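PDB 4YCS: uncharacterized protein from Peptoclostridium difficile 630, which probably serves as a substrate-binding lipoprotein of the PnrA-like ABC-transporter family, although its function has not been established. Local coordinates for residues F92-D96 with Y97-K101; K101-S104 with N105-S108. All coordinates share one frame; numbering follows the deposited sequence.

Contacts 1 and 2 follow one another along the chain, share Lys-101, and lie with centres about 6 Å apart. Together they trace the helix-free connection from strand 91-95 to its parallel neighbour 106-109 at the border of the sheet. Two polar links join them: Tyr-97 O lies 2.6 Å from Ser-108 OG, probably a hydrogen bond, and Phe-92 N lies 2.8 Å from Asn-105 O, a probable sheet bond. Gln-102 of contact 2 also reaches back to the backbone of Tyr-99. A glycerol, probably from the crystallisation liquor, sits about 3 Å from the Asp-96 side chain in contact 1; no active site is established here.

Contact 1: residues F92-D96 with Y97-K101; sequences FAIID and YEYDK
Ile-94 and Tyr-97 touch where strand 91-95 ends and the chain turns away from the sheet. The isoleucine presents two of its methyl groups to the loop. Its CD1 lies 4.0 Å from Tyr-97 CB, the two side chains crossing obliquely, while CG2 comes 3.7 Å from Tyr-97 O. That same CG2 approaches Tyr-99, 4.0 Å from CE1, with the side chains at about a right angle. With CG1 anti to the backbone N (chi1 -171°), an extended chi2 carries CD1 toward Tyr-97, and CG2 is left facing Tyr-99.

The two tyrosine rings are also turned steeply against each other. Tyr-97 CE1 stands 3.5 Å above the plane of the Tyr-99 ring, over its centre, and Tyr-99 CG in turn lies at the edge of the Tyr-97 ring and in its plane. One edge of Tyr-97 therefore rests on one face of Tyr-99. The chain turns at Asp-96, whose phi/psi of 80°/37° falls in the left-handed helical region, bringing Tyr-97 and Tyr-99 back beside Ile-94. Its carboxylate heads away from the loop, and OD1 is hydrogen-bonded to a glycerol.

Outside the contact, Tyr-99 reaches helix 77-84, its OH bonding to Ala-77 O, and Tyr-97 also packs on Ala-77. The two tyrosines thus bridge the end of the strand and helix 77-84, in a parallel sheet with helices on its flanks, consistent with the periplasmic-binding-protein relationship.

No hydrogen bond crosses between 92-96 and 97-101, so their association is van der Waals in kind, methyl groups against a methylene, a ring and a carbonyl oxygen. Backbone polar atoms of the two tyrosines find their partners in Ser-108 and Gln-102 instead.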
loop_
_atom_site.group_PDB
_atom_site.type_symbol
_atom_site.label_atom_id
_atom_site.label_comp_id
_atom_site.label_asym_id
_atom_site.label_seq_id
_atom_site.Cartn_x
_atom_site.Cartn_y
_atom_site.Cartn_z
ATOM N N PHE A 92 -0.152 4.591 -5.968
ATOM C CA PHE A 92 0.197 4.160 -4.639
ATOM C C PHE A 92 -0.889 4.517 -3.607
ATOM O O PHE A 92 -1.707 5.408 -3.834
ATOM C CB PHE A 92 1.412 4.864 -4.177
ATOM C CG PHE A 92 2.602 4.746 -5.048
ATOM C CD1 PHE A 92 3.567 3.780 -4.776
ATOM C CD2 PHE A 92 2.857 5.682 -6.036
ATOM C CE1 PHE A 92 4.730 3.733 -5.505
ATOM C CE2 PHE A 92 4.047 5.633 -6.761
ATOM C CZ PHE A 92 4.977 4.647 -6.484
ATOM N N ALA A 93 -0.863 3.803 -2.483
ATOM C CA ALA A 93 -1.730 4.070 -1.324
ATOM C C ALA A 93 -0.886 3.951 -0.080
ATOM O O ALA A 93 0.035 3.139 -0.042
ATOM C CB ALA A 93 -2.909 3.125 -1.255
ATOM N N ILE A 94 -1.158 4.794 0.921
ATOM C CA ILE A 94 -0.503 4.672 2.189
ATOM C C ILE A 94 -1.548 4.626 3.301
ATOM O O ILE A 94 -2.522 5.396 3.259
ATOM C CB ILE A 94 0.535 5.766 2.400
ATOM C CG1 ILE A 94 1.347 5.452 3.652
ATOM C CG2 ILE A 94 -0.106 7.172 2.381
ATOM C CD1 ILE A 94 2.581 6.339 3.823
ATOM N N ILE A 95 -1.379 3.673 4.222
ATOM C CA ILE A 95 -2.278 3.497 5.351
ATOM C C ILE A 95 -1.704 4.152 6.632
ATOM O O ILE A 95 -0.575 3.882 7.032
ATOM C CB ILE A 95 -2.577 2.047 5.587
ATOM C CG1 ILE A 95 -3.300 1.468 4.363
ATOM C CG2 ILE A 95 -3.445 1.868 6.843
ATOM C CD1 ILE A 95 -3.267 -0.032 4.341
ATOM N N ASP A 96 -2.520 5.023 7.243
ATOM C CA ASP A 96 -2.232 5.685 8.536
ATOM C C ASP A 96 -1.302 6.878 8.387
ATOM O O ASP A 96 -0.456 7.133 9.235
ATOM C CB ASP A 96 -1.680 4.666 9.553
ATOM C CG ASP A 96 -1.742 5.179 11.029
ATOM O OD1 ASP A 96 -2.696 5.926 11.387
ATOM O OD2 ASP A 96 -0.831 4.800 11.806
ATOM N N TYR A 97 -1.460 7.621 7.297
ATOM C CA TYR A 97 -0.669 8.841 7.072
ATOM C C TYR A 97 -1.318 9.750 6.022
ATOM O O TYR A 97 -1.761 9.300 4.948
ATOM C CB TYR A 97 0.783 8.515 6.680
ATOM C CG TYR A 97 1.631 9.750 6.598
ATOM C CD1 TYR A 97 1.756 10.459 5.411
ATOM C CD2 TYR A 97 2.276 10.238 7.727
ATOM C CE1 TYR A 97 2.516 11.610 5.350
ATOM C CE2 TYR A 97 3.045 11.386 7.673
ATOM C CZ TYR A 97 3.148 12.064 6.492
ATOM O OH TYR A 97 3.903 13.180 6.450
ATOM N N GLU A 98 -1.345 11.038 6.324
ATOM C CA GLU A 98 -1.852 12.042 5.409
ATOM C C GLU A 98 -0.756 13.059 5.180
ATOM O O GLU A 98 -0.194 13.572 6.130
ATOM C CB GLU A 98 -3.112 12.705 5.972
ATOM C CG GLU A 98 -4.391 11.961 5.595
ATOM C CD GLU A 98 -5.641 12.513 6.270
ATOM O OE1 GLU A 98 -5.952 13.715 6.113
ATOM O OE2 GLU A 98 -6.328 11.731 6.956
ATOM N N TYR A 99 -0.443 13.333 3.915
ATOM C CA TYR A 99 0.562 14.346 3.551
ATOM C C TYR A 99 -0.052 15.742 3.597
ATOM O O TYR A 99 -1.237 15.912 3.287
ATOM C CB TYR A 99 1.071 14.103 2.134
ATOM C CG TYR A 99 1.872 12.845 1.973
ATOM C CD1 TYR A 99 1.259 11.636 1.680
ATOM C CD2 TYR A 99 3.239 12.869 2.107
ATOM C CE1 TYR A 99 2.001 10.478 1.548
ATOM C CE2 TYR A 99 3.985 11.723 1.975
ATOM C CZ TYR A 99 3.364 10.527 1.682
ATOM O OH TYR A 99 4.131 9.409 1.553
ATOM N N ASP A 100 0.740 16.748 3.960
ATOM C CA ASP A 100 0.223 18.131 3.975
ATOM C C ASP A 100 -0.062 18.568 2.559
ATOM O O ASP A 100 -1.117 19.135 2.275
ATOM C CB ASP A 100 1.212 19.095 4.615
ATOM C CG ASP A 100 1.365 18.858 6.092
ATOM O OD1 ASP A 100 0.340 18.821 6.804
ATOM O OD2 ASP A 100 2.509 18.700 6.542
ATOM N N LYS A 101 0.891 18.276 1.682
ATOM C CA LYS A 101 0.739 18.500 0.257
ATOM C C LYS A 101 0.707 17.118 -0.448
ATOM O O LYS A 101 1.740 16.571 -0.841
ATOM C CB LYS A 101 1.843 19.439 -0.270
ATOM C CG LYS A 101 3.254 19.159 0.245
ATOM C CD LYS A 101 4.232 20.285 -0.078
ATOM C CE LYS A 101 4.355 21.277 1.074
ATOM N NZ LYS A 101 5.396 22.305 0.804
#

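Contact 2: residues K101-S104 with N105-S108; sequences KQPS and NITS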
loop_
_atom_site.group_PDB
_atom_site.type_symbol
_atom_site.label_atom_id
_atom_site.label_comp_id
_atom_site.label_asym_id
_atom_site.label_seq_id
_atom_site.Cartn_x
_atom_site.Cartn_y
_atom_site.Cartn_z
ATOM N N LYS A 101 0.891 18.276 1.682
ATOM C CA LYS A 101 0.739 18.500 0.257
ATOM C C LYS A 101 0.707 17.118 -0.448
ATOM O O LYS A 101 1.740 16.571 -0.841
ATOM C CB LYS A 101 1.843 19.439 -0.270
ATOM C CG LYS A 101 3.254 19.159 0.245
ATOM C CD LYS A 101 4.232 20.285 -0.078
ATOM C CE LYS A 101 4.355 21.277 1.074
ATOM N NZ LYS A 101 5.396 22.305 0.804
ATOM N N GLN A 102 -0.506 16.584 -0.589
ATOM C CA GLN A 102 -0.758 15.233 -1.131
ATOM C C GLN A 102 -0.263 14.995 -2.568
ATOM O O GLN A 102 -0.766 15.594 -3.504
ATOM C CB GLN A 102 -2.262 14.887 -1.060
ATOM C CG GLN A 102 -2.571 13.386 -1.191
ATOM C CD GLN A 102 -2.171 12.564 0.036
ATOM O OE1 GLN A 102 -2.040 13.088 1.126
ATOM N NE2 GLN A 102 -1.990 11.271 -0.148
ATOM N N PRO A 103 0.682 14.063 -2.751
ATOM C CA PRO A 103 1.114 13.749 -4.119
ATOM C C PRO A 103 -0.023 13.163 -4.977
ATOM O O PRO A 103 -0.874 12.426 -4.478
ATOM C CB PRO A 103 2.267 12.761 -3.913
ATOM C CG PRO A 103 2.694 12.956 -2.492
ATOM C CD PRO A 103 1.457 13.325 -1.746
ATOM N N SER A 104 -0.052 13.535 -6.245
ATOM C CA SER A 104 -1.163 13.209 -7.127
ATOM C C SER A 104 -1.352 11.682 -7.330
ATOM O O SER A 104 -2.455 11.245 -7.672
ATOM C CB SER A 104 -0.967 13.892 -8.492
ATOM O OG SER A 104 0.251 13.494 -9.088
ATOM N N ASN A 105 -0.282 10.898 -7.151
ATOM C CA ASN A 105 -0.357 9.434 -7.338
ATOM C C ASN A 105 -0.401 8.658 -6.017
ATOM O O ASN A 105 -0.188 7.437 -6.007
ATOM C CB ASN A 105 0.769 8.912 -8.279
ATOM C CG ASN A 105 2.163 9.207 -7.778
ATOM O OD1 ASN A 105 2.371 9.936 -6.818
ATOM N ND2 ASN A 105 3.126 8.637 -8.436
ATOM N N ILE A 106 -0.659 9.353 -4.905
ATOM C CA ILE A 106 -0.711 8.694 -3.608
ATOM C C ILE A 106 -2.031 8.976 -2.924
ATOM O O ILE A 106 -2.362 10.123 -2.663
ATOM C CB ILE A 106 0.451 9.074 -2.663
ATOM C CG1 ILE A 106 1.806 8.758 -3.295
ATOM C CG2 ILE A 106 0.291 8.360 -1.343
ATOM C CD1 ILE A 106 3.025 9.014 -2.401
ATOM N N THR A 107 -2.774 7.907 -2.613
ATOM C CA THR A 107 -4.045 7.999 -1.868
ATOM C C THR A 107 -3.767 7.612 -0.449
ATOM O O THR A 107 -3.160 6.569 -0.193
ATOM C CB THR A 107 -5.106 7.042 -2.438
ATOM O OG1 THR A 107 -5.307 7.331 -3.812
ATOM C CG2 THR A 107 -6.423 7.187 -1.723
ATOM N N SER A 108 -4.217 8.449 0.486
ATOM C CA SER A 108 -4.055 8.215 1.884
ATOM C C SER A 108 -5.311 7.539 2.445
ATOM O O SER A 108 -6.407 7.873 2.080
ATOM C CB SER A 108 -3.818 9.548 2.631
ATOM O OG SER A 108 -2.483 10.002 2.518
#
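The flat carboxamide of Gln-102 meets residues 106-108 through both N-H bonds of NE2. Ile-106 O lies at the amide edge, only 1° out of its plane, and the 2.8 Å bond from NE2 to that oxygen is almost straight. Ser-108 OG, 3.0 Å from NE2, is tilted off the plane and takes the more bent bond. Gln-102 immediately precedes a type I beta turn, Pro-103 to Ile-106, which leads into strand 106-109, an edge strand of this chain's parallel sheet.

The two acceptors lie in different directions from NE2: Ile-106 O takes the hydrogen on the CG side of the amide and Ser-108 OG the one beside OE1. OE1 itself accepts Tyr-99 N, so three bonds fix the rotation of the carboxamide and identify its nitrogen. A bend at chi2 (72°) folds the chain back from the loop to the strand. Ser-108 OG is held on a second side, donating to Tyr-97 O, its strongest partner.

The turn is closed by Ile-106 N, which donates to Pro-103 O over 3.1 Å; the donor stands above the carbonyl plane. Across this bond the Pro-103 ring meets the isoleucine obliquely, with CG 4.0 Å from Ile-106 CD1, and the Ile-106 side chain also packs on Phe-92 and Ile-94 of the neighbouring strand and on Leu-80 of helix 77-84. Asn-105 CB points away from 101-104, and ND2 donates to Ala-84 O at the end of that helix. The turn is thereby tied to helix 77-84 as well as to strand 91-95, whose Phe-92 shares backbone bonds with Asn-105 and Thr-107. Within the turn, a chi1 of 59° leaves Asn-105 OD1 4.1 Å from Pro-103 CB.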